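Local coordinates for putative uncharacterized protein (Pseudomonas putida, PDB 4J25), which probably hydroxylates prolyl residues of a protein substrate, as an iron- and 2-oxoglutarate-dependent dioxygenase with a double-stranded beta-helix fold, at residues L176-A181 with C194-L199. Residues are numbered along the deposited sequence; the frame is centred on the assembly and turned at random.
Sequences LRMFLA and CLVVFL. With OGA (N-oxalylglycine), chain J.
Met178, hydrogen-bonded through its backbone to His186 of strand 185-188, sends its side chain across the interior to Val196 and Phe198. The two meeting strands belong to different sheets: 176-179 is the central strand of the smaller sheet and 195-199 a strand of the larger one. Their axes are 10.6 Å apart at closest approach and 30° from parallel, so side chains span the gap.

Methionine suits this span because it is long, unbranched and flexible. A bend about the CG-SD bond (chi3 76°) turns its methyl so that CE lies 3.8 Å from Val196 CG1, tip to tip, while SD stays 4.0 Å from the same methyl. The same CE also approaches Phe198 CD1 at 4.0 Å, oblique to the ring. Valine is short and branched, and its single methyl CG1 serves both Met178 and, at 4.1 Å, Leu176 CD2.

Leu176 divides its branches between two tasks. While CD2 packs on the valine, CD1 rests 3.7 Å from C4, the methylene carbon of N-oxalylglycine, so the leucine forms a nonpolar wall of the pocket for this 2-oxoglutarate analogue, which is also hydrogen-bonded to Arg214.

With chi1 at 56°, Phe198 CG sits between the backbone N and the carbonyl carbon, and the ring packs edge-to-face with His205 and touches Asp148. A flat, rigid, uncharged ring can back these two manganese ligands without adding a competing donor; its nearest atom is about 5 Å from the metal.

The chemistry across the contact is thus entirely apolar: Met178 and Val196 link the two sheets of the jellyroll, Phe198 backs the metal ligands, and Leu176 supplies a nonpolar side of the cosubstrate pocket.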
ATOM      1  N   LEU A 176       5.508  -2.674   9.760  1.00 16.10           N
ATOM      2  CA  LEU A 176       6.281  -1.861   8.830  1.00 17.03           C
ATOM      3  C   LEU A 176       6.939  -0.759   9.671  1.00 17.71           C
ATOM      4  O   LEU A 176       6.254  -0.067  10.414  1.00 17.65           O
ATOM      5  CB  LEU A 176       5.376  -1.227   7.779  1.00 16.71           C
ATOM      6  CG  LEU A 176       6.030  -0.265   6.776  1.00 15.95           C
ATOM      7  CD1 LEU A 176       6.912  -1.038   5.817  1.00 15.63           C
ATOM      8  CD2 LEU A 176       4.981   0.537   6.012  1.00 16.54           C
ATOM      9  N   ARG A 177       8.256  -0.625   9.576  1.00 16.57           N
ATOM     10  CA  ARG A 177       8.972   0.466  10.252  1.00 18.48           C
ATOM     11  C   ARG A 177       9.485   1.484   9.233  1.00 18.16           C
ATOM     12  O   ARG A 177      10.281   1.145   8.375  1.00 17.60           O
ATOM     13  CB  ARG A 177      10.134  -0.084  11.077  1.00 19.00           C
ATOM     14  CG  ARG A 177      10.963   1.002  11.760  1.00 20.52           C
ATOM     15  CD  ARG A 177      11.857   0.436  12.831  1.00 21.49           C
ATOM     16  NE  ARG A 177      11.098  -0.054  13.980  1.00 21.73           N
ATOM     17  CZ  ARG A 177      11.612  -0.789  14.960  1.00 23.15           C
ATOM     18  NH1 ARG A 177      12.888  -1.145  14.937  1.00 25.40           N
ATOM     19  NH2 ARG A 177      10.849  -1.172  15.967  1.00 24.06           N
ATOM     20  N   MET A 178       9.016   2.727   9.361  1.00 17.52           N
ATOM     21  CA  MET A 178       9.309   3.798   8.430  1.00 17.47           C
ATOM     22  C   MET A 178      10.270   4.789   9.061  1.00 17.29           C
ATOM     23  O   MET A 178      10.078   5.216  10.197  1.00 16.49           O
ATOM     24  CB  MET A 178       8.022   4.533   8.066  1.00 18.38           C
ATOM     25  CG  MET A 178       6.924   3.611   7.559  1.00 20.06           C
ATOM     26  SD  MET A 178       5.317   4.414   7.577  1.00 26.47           S
ATOM     27  CE  MET A 178       5.486   5.465   6.152  1.00 22.23           C
ATOM     28  N   PHE A 179      11.304   5.134   8.313  1.00 16.35           N
ATOM     29  CA  PHE A 179      12.313   6.062   8.778  1.00 17.70           C
ATOM     30  C   PHE A 179      12.037   7.417   8.193  1.00 22.09           C
ATOM     31  O   PHE A 179      12.221   7.663   6.995  1.00 20.79           O
ATOM     32  CB  PHE A 179      13.697   5.520   8.448  1.00 17.06           C
ATOM     33  CG  PHE A 179      13.952   4.194   9.090  1.00 19.13           C
ATOM     34  CD1 PHE A 179      14.420   4.120  10.389  1.00 21.32           C
ATOM     35  CD2 PHE A 179      13.657   3.024   8.432  1.00 19.92           C
ATOM     36  CE1 PHE A 179      14.609   2.893  11.003  1.00 22.90           C
ATOM     37  CE2 PHE A 179      13.856   1.793   9.045  1.00 21.97           C
ATOM     38  CZ  PHE A 179      14.328   1.734  10.334  1.00 22.34           C
ATOM     39  N   LEU A 180      11.568   8.300   9.068  1.00 22.93           N
ATOM     40  CA  LEU A 180      11.059   9.593   8.656  1.00 23.80           C
ATOM     41  C   LEU A 180      12.130  10.622   8.878  1.00 28.42           C
ATOM     42  O   LEU A 180      13.245  10.274   9.249  1.00 27.76           O
ATOM     43  CB  LEU A 180       9.799   9.928   9.443  1.00 21.94           C
ATOM     44  CG  LEU A 180       8.780   8.794   9.435  1.00 21.75           C
ATOM     45  CD1 LEU A 180       7.551   9.143  10.276  1.00 21.44           C
ATOM     46  CD2 LEU A 180       8.390   8.434   7.990  1.00 23.64           C
ATOM     47  N   ALA A 181      11.802  11.884   8.623  1.00 32.72           N
ATOM     48  CA  ALA A 181      12.781  12.960   8.728  1.00 37.35           C
ATOM     49  C   ALA A 181      13.197  13.139  10.179  1.00 37.86           C
ATOM     50  O   ALA A 181      12.476  12.735  11.082  1.00 38.09           O
ATOM     51  CB  ALA A 181      12.189  14.250   8.189  1.00 38.54           C
ATOM     52  N   CYS A 194      -5.926  -1.158   7.204  1.00 18.75           N
ATOM     53  CA  CYS A 194      -4.983  -0.056   7.332  1.00 17.68           C
ATOM     54  C   CYS A 194      -4.240   0.179   6.026  1.00 15.71           C
ATOM     55  O   CYS A 194      -3.570  -0.727   5.508  1.00 15.37           O
ATOM     56  CB  CYS A 194      -3.966  -0.322   8.443  1.00 18.09           C
ATOM     57  SG  CYS A 194      -2.825   1.070   8.664  1.00 22.83           S
ATOM     58  N   LEU A 195      -4.347   1.401   5.514  1.00 16.20           N
ATOM     59  CA  LEU A 195      -3.607   1.801   4.318  1.00 14.82           C
ATOM     60  C   LEU A 195      -2.454   2.743   4.687  1.00 14.62           C
ATOM     61  O   LEU A 195      -2.638   3.694   5.444  1.00 15.09           O
ATOM     62  CB  LEU A 195      -4.542   2.487   3.312  1.00 15.47           C
ATOM     63  CG  LEU A 195      -3.894   2.933   1.982  1.00 15.36           C
ATOM     64  CD1 LEU A 195      -3.675   1.752   1.080  1.00 14.90           C
ATOM     65  CD2 LEU A 195      -4.745   3.986   1.271  1.00 16.37           C
ATOM     66  N   VAL A 196      -1.263   2.455   4.172  1.00 14.29           N
ATOM     67  CA  VAL A 196      -0.110   3.331   4.346  1.00 14.97           C
ATOM     68  C   VAL A 196       0.331   3.775   2.962  1.00 14.09           C
ATOM     69  O   VAL A 196       0.503   2.951   2.082  1.00 13.44           O
ATOM     70  CB  VAL A 196       1.056   2.614   5.036  1.00 14.17           C
ATOM     71  CG1 VAL A 196       2.282   3.569   5.187  1.00 20.16           C
ATOM     72  CG2 VAL A 196       0.633   2.122   6.379  1.00 17.73           C
ATOM     73  N   VAL A 197       0.497   5.081   2.779  1.00 15.43           N
ATOM     74  CA  VAL A 197       0.954   5.645   1.508  1.00 13.51           C
ATOM     75  C   VAL A 197       2.190   6.497   1.785  1.00 13.59           C
ATOM     76  O   VAL A 197       2.232   7.248   2.759  1.00 13.90           O
ATOM     77  CB  VAL A 197      -0.141   6.531   0.880  1.00 14.53           C
ATOM     78  CG1 VAL A 197       0.224   6.960  -0.519  1.00 16.33           C
ATOM     79  CG2 VAL A 197      -1.483   5.783   0.838  1.00 14.58           C
ATOM     80  N   PHE A 198       3.208   6.387   0.945  1.00 13.43           N
ATOM     81  CA  PHE A 198       4.382   7.253   1.105  1.00 13.62           C
ATOM     82  C   PHE A 198       5.119   7.539  -0.206  1.00 13.83           C
ATOM     83  O   PHE A 198       4.936   6.846  -1.235  1.00 13.40           O
ATOM     84  CB  PHE A 198       5.355   6.694   2.154  1.00 13.70           C
ATOM     85  CG  PHE A 198       5.830   5.285   1.883  1.00 14.66           C
ATOM     86  CD1 PHE A 198       5.146   4.199   2.414  1.00 13.91           C
ATOM     87  CD2 PHE A 198       6.965   5.050   1.120  1.00 13.46           C
ATOM     88  CE1 PHE A 198       5.566   2.914   2.183  1.00 15.13           C
ATOM     89  CE2 PHE A 198       7.392   3.770   0.885  1.00 13.36           C
ATOM     90  CZ  PHE A 198       6.690   2.693   1.411  1.00 15.45           C
ATOM     91  N   LEU A 199       5.935   8.585  -0.174  1.00 14.05           N
ATOM     92  CA  LEU A 199       6.780   8.909  -1.302  1.00 15.41           C
ATOM     93  C   LEU A 199       7.909   7.882  -1.447  1.00 15.66           C
ATOM     94  O   LEU A 199       8.747   7.737  -0.559  1.00 16.11           O
ATOM     95  CB  LEU A 199       7.328  10.337  -1.152  1.00 16.12           C
ATOM     96  CG  LEU A 199       6.238  11.412  -1.148  1.00 16.58           C
ATOM     97  CD1 LEU A 199       6.817  12.813  -0.893  1.00 16.39           C
ATOM     98  CD2 LEU A 199       5.430  11.408  -2.440  1.00 15.85           C
TER
HETATM   99  C1  OGA J 402       7.527  -3.659  -0.371  1.00 26.82           C
HETATM  100  C2  OGA J 402       7.357  -3.331   1.080  1.00 26.30           C
HETATM  101  C4  OGA J 402       6.074  -3.492   3.184  1.00 27.44           C
HETATM  102  C5  OGA J 402       4.850  -4.093   3.787  1.00 27.05           C
HETATM  103  O1  OGA J 402       6.800  -4.574  -0.854  1.00 25.81           O
HETATM  104  O2  OGA J 402       8.366  -3.013  -1.095  1.00 24.23           O
HETATM  105  O2' OGA J 402       8.183  -2.625   1.641  1.00 24.18           O
HETATM  106  O3  OGA J 402       4.297  -3.518   4.757  1.00 26.61           O
HETATM  107  N1  OGA J 402       6.216  -3.836   1.809  1.00 27.59           N
HETATM  108  O4  OGA J 402       4.365  -5.164   3.335  1.00 29.72           O